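Local atomic coordinates of polysaccharide deacetylase (PDB entry 4WCJ), a protein that probably removes N-acetyl groups from poly-beta-1,6-N-acetyl-D-glucosamine, as a zinc-binding member of the family 4 carbohydrate esterases. Residues A78-G90 / K233-R245. Sequence-based numbering, arbitrary orientation.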
# COMPACT_ATOMS: atom_id res chain seq x y z
N ALA A 78 2.90 8.53 -9.03
CA ALA A 78 1.76 7.66 -9.30
C ALA A 78 0.47 8.46 -9.34
O ALA A 78 -0.38 8.24 -10.20
CB ALA A 78 1.67 6.55 -8.26
N GLU A 79 0.33 9.39 -8.39
CA GLU A 79 -0.87 10.21 -8.30
C GLU A 79 -0.98 11.13 -9.50
O GLU A 79 -2.05 11.27 -10.08
CB GLU A 79 -0.87 11.06 -7.02
CG GLU A 79 -2.20 11.80 -6.82
CD GLU A 79 -2.11 12.88 -5.76
OE1 GLU A 79 -2.84 13.89 -5.88
OE2 GLU A 79 -1.31 12.71 -4.81
N ASP A 80 0.13 11.75 -9.87
CA ASP A 80 0.12 12.64 -11.02
C ASP A 80 -0.08 11.84 -12.31
O ASP A 80 -0.69 12.33 -13.26
CB ASP A 80 1.40 13.47 -11.07
CG ASP A 80 1.49 14.45 -9.92
OD1 ASP A 80 0.43 14.82 -9.37
OD2 ASP A 80 2.62 14.85 -9.57
N TYR A 81 0.43 10.61 -12.34
CA TYR A 81 0.27 9.76 -13.52
C TYR A 81 -1.19 9.35 -13.70
O TYR A 81 -1.77 9.55 -14.76
CB TYR A 81 1.15 8.51 -13.42
CG TYR A 81 0.95 7.52 -14.54
CD1 TYR A 81 1.41 7.79 -15.82
CD2 TYR A 81 0.31 6.31 -14.32
CE1 TYR A 81 1.24 6.88 -16.85
CE2 TYR A 81 0.13 5.39 -15.35
CZ TYR A 81 0.60 5.68 -16.61
OH TYR A 81 0.44 4.79 -17.63
N LEU A 82 -1.76 8.78 -12.65
CA LEU A 82 -3.14 8.28 -12.69
C LEU A 82 -4.15 9.41 -12.86
O LEU A 82 -5.23 9.21 -13.41
CB LEU A 82 -3.45 7.50 -11.42
CG LEU A 82 -2.74 6.15 -11.37
CD1 LEU A 82 -3.21 5.35 -10.16
CD2 LEU A 82 -2.99 5.36 -12.65
N ALA A 83 -3.77 10.60 -12.40
CA ALA A 83 -4.61 11.77 -12.59
C ALA A 83 -4.38 12.37 -13.97
O ALA A 83 -5.04 13.34 -14.34
CB ALA A 83 -4.35 12.81 -11.51
N GLY A 84 -3.44 11.80 -14.72
CA GLY A 84 -3.13 12.26 -16.07
C GLY A 84 -2.65 13.70 -16.07
O GLY A 84 -2.66 14.37 -17.11
N ARG A 85 -2.22 14.16 -14.90
CA ARG A 85 -1.82 15.54 -14.67
C ARG A 85 -0.35 15.74 -15.02
O ARG A 85 0.06 16.81 -15.47
CB ARG A 85 -2.10 15.90 -13.21
CG ARG A 85 -1.23 16.96 -12.62
CD ARG A 85 -1.17 16.76 -11.13
NE ARG A 85 -2.50 16.65 -10.54
CZ ARG A 85 -2.83 15.79 -9.58
NH1 ARG A 85 -1.93 14.95 -9.10
NH2 ARG A 85 -4.07 15.77 -9.10
N ILE A 86 0.45 14.70 -14.80
CA ILE A 86 1.71 14.58 -15.52
C ILE A 86 1.44 13.51 -16.54
O ILE A 86 0.41 12.84 -16.47
CB ILE A 86 2.91 14.18 -14.65
CG1 ILE A 86 2.73 12.75 -14.13
CG2 ILE A 86 3.13 15.21 -13.54
CD1 ILE A 86 3.91 12.21 -13.37
N HIS A 87 2.35 13.32 -17.48
CA HIS A 87 2.00 12.50 -18.62
C HIS A 87 2.94 11.33 -18.91
O HIS A 87 3.99 11.51 -19.51
CB HIS A 87 1.87 13.38 -19.86
CG HIS A 87 0.60 14.17 -19.90
ND1 HIS A 87 0.54 15.50 -19.56
CD2 HIS A 87 -0.67 13.80 -20.20
CE1 HIS A 87 -0.71 15.92 -19.67
NE2 HIS A 87 -1.46 14.91 -20.06
N LEU A 88 2.53 10.16 -18.43
CA LEU A 88 2.92 8.88 -19.00
C LEU A 88 4.45 8.75 -19.02
O LEU A 88 5.10 9.35 -18.17
CB LEU A 88 2.25 8.76 -20.38
CG LEU A 88 0.73 8.58 -20.34
CD1 LEU A 88 -0.01 9.91 -20.25
CD2 LEU A 88 0.22 7.76 -21.52
N PRO A 89 5.06 7.90 -19.89
CA PRO A 89 4.69 6.73 -20.69
C PRO A 89 5.34 5.43 -20.20
O PRO A 89 5.98 5.42 -19.15
CB PRO A 89 5.21 7.10 -22.08
CG PRO A 89 6.34 8.10 -21.83
CD PRO A 89 6.35 8.43 -20.35
N GLY A 90 5.14 4.34 -20.94
CA GLY A 90 5.79 3.08 -20.66
C GLY A 90 5.25 2.25 -19.49
O GLY A 90 4.10 2.38 -19.09
N LYS A 233 -4.93 -5.08 -11.53
CA LYS A 233 -5.07 -4.54 -12.88
C LYS A 233 -3.89 -3.67 -13.27
O LYS A 233 -3.10 -3.27 -12.41
CB LYS A 233 -6.36 -3.74 -13.00
CG LYS A 233 -6.51 -2.67 -11.94
CD LYS A 233 -7.61 -1.68 -12.27
CE LYS A 233 -7.15 -0.71 -13.35
NZ LYS A 233 -8.11 0.42 -13.55
N VAL A 234 -3.76 -3.39 -14.56
CA VAL A 234 -2.85 -2.34 -15.00
C VAL A 234 -3.58 -1.01 -14.90
O VAL A 234 -4.59 -0.80 -15.57
CB VAL A 234 -2.33 -2.53 -16.44
CG1 VAL A 234 -1.50 -1.32 -16.88
CG2 VAL A 234 -1.51 -3.81 -16.56
N ASN A 235 -3.06 -0.11 -14.07
CA ASN A 235 -3.68 1.20 -13.89
C ASN A 235 -3.23 2.17 -14.97
O ASN A 235 -2.06 2.18 -15.35
CB ASN A 235 -3.35 1.76 -12.50
CG ASN A 235 -3.91 0.88 -11.38
OD1 ASN A 235 -5.10 0.90 -11.08
ND2 ASN A 235 -3.03 0.08 -10.77
N ARG A 236 -4.17 2.96 -15.47
CA ARG A 236 -3.93 3.87 -16.59
C ARG A 236 -4.30 5.31 -16.21
O ARG A 236 -5.08 5.52 -15.28
CB ARG A 236 -4.73 3.41 -17.82
CG ARG A 236 -4.31 2.06 -18.38
CD ARG A 236 -2.99 2.15 -19.14
NE ARG A 236 -3.09 3.07 -20.28
CZ ARG A 236 -2.06 3.43 -21.04
NH1 ARG A 236 -2.25 4.27 -22.05
NH2 ARG A 236 -0.84 2.95 -20.80
N PRO A 237 -3.75 6.30 -16.93
CA PRO A 237 -4.14 7.69 -16.64
C PRO A 237 -5.65 7.89 -16.70
O PRO A 237 -6.31 7.36 -17.60
CB PRO A 237 -3.42 8.49 -17.73
CG PRO A 237 -2.24 7.66 -18.08
CD PRO A 237 -2.69 6.23 -17.96
N GLY A 238 -6.20 8.62 -15.74
CA GLY A 238 -7.63 8.83 -15.67
C GLY A 238 -8.35 7.83 -14.78
O GLY A 238 -9.58 7.80 -14.74
N ASP A 239 -7.58 7.02 -14.06
CA ASP A 239 -8.17 6.06 -13.14
C ASP A 239 -8.34 6.65 -11.74
O ASP A 239 -9.06 6.10 -10.92
CB ASP A 239 -7.33 4.78 -13.06
CG ASP A 239 -7.62 3.82 -14.20
OD1 ASP A 239 -8.58 4.05 -14.95
OD2 ASP A 239 -6.88 2.82 -14.32
N ALA A 240 -7.65 7.76 -11.47
CA ALA A 240 -7.73 8.39 -10.16
C ALA A 240 -9.18 8.72 -9.82
O ALA A 240 -9.94 9.12 -10.70
CB ALA A 240 -6.86 9.65 -10.11
N PRO A 241 -9.57 8.59 -8.54
CA PRO A 241 -8.71 8.30 -7.39
C PRO A 241 -8.50 6.82 -7.06
O PRO A 241 -7.88 6.55 -6.05
CB PRO A 241 -9.44 8.99 -6.23
CG PRO A 241 -10.90 9.07 -6.67
CD PRO A 241 -10.98 8.76 -8.14
N PHE A 242 -9.00 5.90 -7.87
CA PHE A 242 -8.97 4.49 -7.48
C PHE A 242 -7.84 3.70 -8.10
O PHE A 242 -7.65 3.72 -9.33
CB PHE A 242 -10.32 3.85 -7.80
CG PHE A 242 -11.45 4.51 -7.10
CD1 PHE A 242 -11.62 4.31 -5.74
CD2 PHE A 242 -12.30 5.37 -7.77
CE1 PHE A 242 -12.65 4.94 -5.06
CE2 PHE A 242 -13.33 6.00 -7.10
CZ PHE A 242 -13.50 5.78 -5.74
N VAL A 243 -7.08 3.00 -7.26
CA VAL A 243 -5.88 2.29 -7.69
C VAL A 243 -5.93 0.78 -7.40
O VAL A 243 -5.95 0.37 -6.25
CB VAL A 243 -4.61 2.85 -7.01
CG1 VAL A 243 -3.38 2.35 -7.73
CG2 VAL A 243 -4.62 4.37 -7.00
N GLY A 244 -5.90 -0.03 -8.46
CA GLY A 244 -5.91 -1.47 -8.29
C GLY A 244 -4.53 -2.05 -8.03
O GLY A 244 -3.58 -1.78 -8.77
N ARG A 245 -4.39 -2.83 -6.96
CA ARG A 245 -3.09 -3.38 -6.59
C ARG A 245 -3.06 -4.90 -6.74
O ARG A 245 -4.07 -5.57 -6.53
CB ARG A 245 -2.71 -3.01 -5.16
CG ARG A 245 -2.65 -1.52 -4.86
CD ARG A 245 -2.16 -1.30 -3.44
NE ARG A 245 -3.10 -1.86 -2.48
CZ ARG A 245 -2.83 -2.07 -1.19
NH1 ARG A 245 -1.63 -1.75 -0.71
NH2 ARG A 245 -3.75 -2.59 -0.40
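Leu-82, in the last turn of helix 75-82, and Pro-237, in the type II beta turn Arg-236 to Asp-239, carry the contact that seats the C-terminal end of this helix against the loop entering strand 242-247 of the beta/alpha barrel, away from the zinc site. The helix closes in a Schellman motif with Gly-84 at positive phi, and the Leu-82 carbonyl turns to the beta turn. Gly-238 N donates to Leu-82 O at 2.6 Å, from above the carbonyl plane; Asp-239 N and Ala-240 N add weak bonds to the same oxygen. With CG anti to its carbonyl carbon (chi1 -71°), Leu-82 spreads its two methyls over the loop and strand: CD1 meets Val-243 CG2 at 3.6 Å, the side chains crossing at about a right angle, while CD2 lies 3.6 Å from Asn-235 CB. The amide of Asn-235 is in turn held by two hydrogen bonds to Gly-244, ND2 giving to O and OD1 accepting from N. Beside this leucine, Pro-237 lays CG over one face of the Tyr-81 ring in a CH-pi contact, 4.1 Å from the centroid. Replacing Tyr-81 with an alanine would probably strip Pro-237 CG and CD of their aromatic partner and open a gap beside Leu-37 and Leu-92, which the ring also touches. Leu-88, farther along the chain, crosses the proline ring, its CG 3.8 Å from Pro-237 CG.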